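Lysine/ornithine decarboxylase (Vibrio vulnificus, PDB 2PLJ) decarboxylates lysine and ornithine to the diamines cadaverine and putrescine, using pyridoxal phosphate in active sites that draw on both subunits of the dimer. Local coordinates at residues A[340-343]-A[344-347]; A[356-360]-A[361-365]. One frame throughout, in Å; residues are numbered along the deposited sequence.

Interaction 1: A[340-343]-A[344-347]; sequences LTTI and KQGG
The carboxamide of Q345 is the flat group here, and its NE2 faces T342 O edge-on while the hydroxyls of T341 and T342 stand to opposite sides of the amide plane at its NE2 end. The contact is the bend where strand 340-342 leaves the mixed sheet of the beta-barrel domain and enters the loop leading to strand 349-355. NE2 donates to T342 O over 3.0 Å in a nearly straight bond of 165°, with T342 O almost in the amide plane. The side chain reaches back to the strand because it bends at its second torsion (chi2 -72°). T341 OG1 also stands 3.5 Å from NE2, but at an angle too poor for a bond.

T342 makes the second link. Its OG1 sits between its own backbone N and carbonyl carbon (chi1 53°) and from there donates to K344 O at 2.7 Å, in the carbonyl plane. A water donates to the same hydroxyl and weakly accepts from Q345 NE2, so that T342 OG1 is both donor and acceptor and the amide is tied to T342 directly and through solvent. The T342 side chain also packs on L371 and P372 of strand 369-372.

I343 and K344 form the bend itself and send their side chains out of it: I343 packs on I43, I46 and E47 of helix 40-53, and the K344 ammonium forms a salt bridge with D378. Behind the amide, the aliphatic part of Q345 rests on the bend, CG lying 3.5 Å from I343 O.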
# COMPACT_ATOMS: atom_id res chain seq x y z
N LEU A 340 12.06 -3.05 -16.72
CA LEU A 340 12.57 -1.71 -16.41
C LEU A 340 13.64 -1.33 -17.43
O LEU A 340 14.44 -2.17 -17.85
CB LEU A 340 13.17 -1.67 -15.00
CG LEU A 340 12.24 -1.98 -13.81
CD1 LEU A 340 13.05 -2.16 -12.52
CD2 LEU A 340 11.16 -0.93 -13.65
N THR A 341 13.65 -0.06 -17.82
CA THR A 341 14.67 0.43 -18.72
C THR A 341 15.03 1.87 -18.36
O THR A 341 14.46 2.46 -17.43
CB THR A 341 14.25 0.22 -20.23
OG1 THR A 341 15.38 0.41 -21.09
CG2 THR A 341 13.09 1.13 -20.63
N THR A 342 16.00 2.42 -19.09
CA THR A 342 16.39 3.80 -18.90
C THR A 342 16.43 4.44 -20.28
O THR A 342 16.59 3.73 -21.28
CB THR A 342 17.79 3.90 -18.24
OG1 THR A 342 18.72 3.10 -18.99
CG2 THR A 342 17.71 3.38 -16.82
N ILE A 343 16.25 5.75 -20.33
CA ILE A 343 16.42 6.47 -21.60
C ILE A 343 17.89 6.39 -22.00
O ILE A 343 18.20 6.04 -23.14
CB ILE A 343 15.87 7.91 -21.55
CG1 ILE A 343 14.33 7.87 -21.43
CG2 ILE A 343 16.31 8.72 -22.81
CD1 ILE A 343 13.71 9.21 -21.07
N LYS A 344 18.77 6.67 -21.04
CA LYS A 344 20.22 6.55 -21.24
C LYS A 344 20.60 5.12 -21.61
O LYS A 344 20.22 4.18 -20.91
CB LYS A 344 20.98 6.98 -19.99
CG LYS A 344 20.96 8.47 -19.76
CD LYS A 344 22.32 8.99 -19.33
CE LYS A 344 22.29 10.50 -19.30
NZ LYS A 344 22.99 11.02 -18.10
N GLN A 345 21.32 4.98 -22.72
CA GLN A 345 21.72 3.67 -23.23
C GLN A 345 23.17 3.73 -23.73
O GLN A 345 23.65 4.78 -24.14
CB GLN A 345 20.79 3.23 -24.37
CG GLN A 345 19.36 2.88 -23.94
CD GLN A 345 19.28 1.56 -23.17
OE1 GLN A 345 19.91 0.57 -23.56
NE2 GLN A 345 18.50 1.54 -22.09
N GLY A 346 23.85 2.59 -23.67
CA GLY A 346 25.22 2.50 -24.19
C GLY A 346 26.30 2.82 -23.17
O GLY A 346 26.05 3.42 -22.12
N GLY A 347 27.53 2.41 -23.47
CA GLY A 347 28.62 2.53 -22.51
C GLY A 347 28.57 1.46 -21.44
O GLY A 347 27.84 0.47 -21.54
O HOH W 1 18.75 0.29 -19.26

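Interaction 2: A[356-360]-A[361-365]; sequences GPTCD and SVDVI. With P3T ((4-{[(4-aminobutyl)amino]methyl}-5-hydroxy-6-methylpyridin-3-yl)methyl dihydrogen phosphate), chain E.
Loop 356-365, between strands 349-355 and 369-372, carries the Cys-Asp pair that ornithine decarboxylase relatives lend to the active site of the partner subunit. Its frame is the carboxylate of D363, held anti to its backbone N (chi1 -173°) and directed back into the first half of the loop. T358 grips OD2 twice: OG1 donates at 2.8 Å to the anti lone pair, and the backbone N donates at 3.1 Å, also on the anti side but 28° out of the carboxylate plane. OD1 is taken by I324 N, so both oxygens are engaged and the group is fixed in rotation. At the base, G356 N bonds to D363 O at 2.9 Å.

The tip is a type I turn closed by D363 N on D360 O. D360 adds an Asx turn, since its OD1 receives V362 N at 3.0 Å from above the carboxylate plane. Its OD2 is hydrogen-bonded to Y325 and lies 3.4 Å from P3T CAJ, on the butyl chain, while C359 CB approaches the hydroxyl oxygen OAD on the pyridine ring. K186 of the second subunit reaches in to bond the carbonyls of T358, D360 and D363. The bound adduct is hydrogen-bonded by residues of that second subunit, including S217 and Y388, an active site shared across the dimer interface as in ornithine decarboxylases of this barrel fold.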
# COMPACT_ATOMS: atom_id res chain seq x y z
N GLY A 356 13.24 3.09 -3.86
CA GLY A 356 12.17 4.07 -3.89
C GLY A 356 12.51 5.31 -3.04
O GLY A 356 13.63 5.40 -2.43
N PRO A 357 11.57 6.26 -2.97
CA PRO A 357 11.84 7.53 -2.28
C PRO A 357 11.69 7.51 -0.76
O PRO A 357 12.21 8.40 -0.08
CB PRO A 357 10.78 8.47 -2.88
CG PRO A 357 9.62 7.56 -3.16
CD PRO A 357 10.24 6.25 -3.62
N THR A 358 10.98 6.53 -0.20
CA THR A 358 10.76 6.55 1.25
C THR A 358 11.95 6.17 2.10
O THR A 358 12.93 5.61 1.60
CB THR A 358 9.57 5.67 1.70
OG1 THR A 358 9.95 4.29 1.62
CG2 THR A 358 8.33 5.98 0.88
N CYS A 359 11.88 6.48 3.39
CA CYS A 359 13.02 6.21 4.30
C CYS A 359 13.16 4.74 4.72
O CYS A 359 14.08 4.36 5.47
CB CYS A 359 13.04 7.12 5.53
SG CYS A 359 13.74 8.78 5.15
N ASP A 360 12.30 3.91 4.16
CA ASP A 360 12.22 2.53 4.52
C ASP A 360 13.20 1.69 3.71
O ASP A 360 13.24 1.75 2.49
CB ASP A 360 10.80 2.07 4.22
CG ASP A 360 10.42 0.86 4.99
OD1 ASP A 360 11.31 0.01 5.25
OD2 ASP A 360 9.23 0.78 5.34
N SER A 361 14.01 0.90 4.41
CA SER A 361 14.92 -0.02 3.72
C SER A 361 14.18 -1.06 2.84
O SER A 361 14.74 -1.58 1.88
CB SER A 361 15.88 -0.68 4.72
OG SER A 361 15.14 -1.38 5.70
N VAL A 362 12.91 -1.33 3.15
CA VAL A 362 12.09 -2.27 2.36
C VAL A 362 11.75 -1.66 0.98
O VAL A 362 11.42 -2.39 0.03
CB VAL A 362 10.74 -2.65 3.08
CG1 VAL A 362 9.72 -1.49 3.07
CG2 VAL A 362 10.09 -3.86 2.40
N ASP A 363 11.82 -0.33 0.89
CA ASP A 363 11.42 0.34 -0.34
C ASP A 363 12.54 0.26 -1.39
O ASP A 363 13.30 1.21 -1.62
CB ASP A 363 11.03 1.79 -0.05
CG ASP A 363 10.45 2.49 -1.26
OD1 ASP A 363 10.34 1.85 -2.35
OD2 ASP A 363 10.08 3.68 -1.11
N VAL A 364 12.61 -0.90 -2.03
CA VAL A 364 13.59 -1.19 -3.09
C VAL A 364 12.84 -1.84 -4.25
O VAL A 364 12.05 -2.79 -4.03
CB VAL A 364 14.69 -2.11 -2.55
CG1 VAL A 364 15.60 -2.62 -3.68
CG2 VAL A 364 15.47 -1.35 -1.48
N ILE A 365 13.05 -1.31 -5.46
CA ILE A 365 12.35 -1.80 -6.66
C ILE A 365 13.12 -2.89 -7.39
O ILE A 365 12.52 -3.82 -7.95
CB ILE A 365 12.13 -0.61 -7.65
CG1 ILE A 365 11.27 0.49 -7.01
CG2 ILE A 365 11.64 -1.14 -9.01
CD1 ILE A 365 11.56 1.87 -7.68
OAE P3T E . 11.23 4.88 16.13
PAU P3T E . 10.92 4.14 14.74
OAF P3T E . 9.39 4.43 14.39
OAC P3T E . 11.32 2.66 14.71
OAP P3T E . 11.76 4.77 13.60
CAM P3T E . 11.51 6.22 13.25
CAS P3T E . 12.60 6.66 12.27
CAH P3T E . 13.50 7.61 12.77
NAO P3T E . 14.50 8.05 12.02
CAQ P3T E . 14.72 7.64 10.76
CAA P3T E . 15.91 8.18 9.93
CAR P3T E . 13.85 6.68 10.20
OAD P3T E . 14.05 6.25 8.95
CAT P3T E . 12.78 6.17 10.97
CAG P3T E . 11.89 5.23 10.37
NAN P3T E . 12.31 4.45 9.37
CAL P3T E . 11.50 3.43 8.60
CAK P3T E . 10.56 2.59 9.47
CAJ P3T E . 9.71 1.67 8.55
CAI P3T E . 8.83 0.71 9.38
NAB P3T E . 8.13 -0.26 8.50

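How the interactions relate
Interactions 1 and 2 stand at successive connections of the same beta-barrel domain: 340-347 leads into strand 349-355, and the loop 356-365 follows that strand. Their centres are about 22 Å apart, yet they touch where L340 CD1 packs on I365 CG2 at 3.9 Å. Interaction 1 is partly buried and lies away from the partner subunit; an uncharged amide and a hydroxyl donate to backbone carbonyls there, and a water joins the two donors, weakly on the amide side. Interaction 2 is buried at the dimer interface, where two carboxylates collect backbone and hydroxyl donors and a lysine of the second subunit collects carbonyls. One is a strand exit packed on helix 40-53, the other a wall of the partner's substrate site.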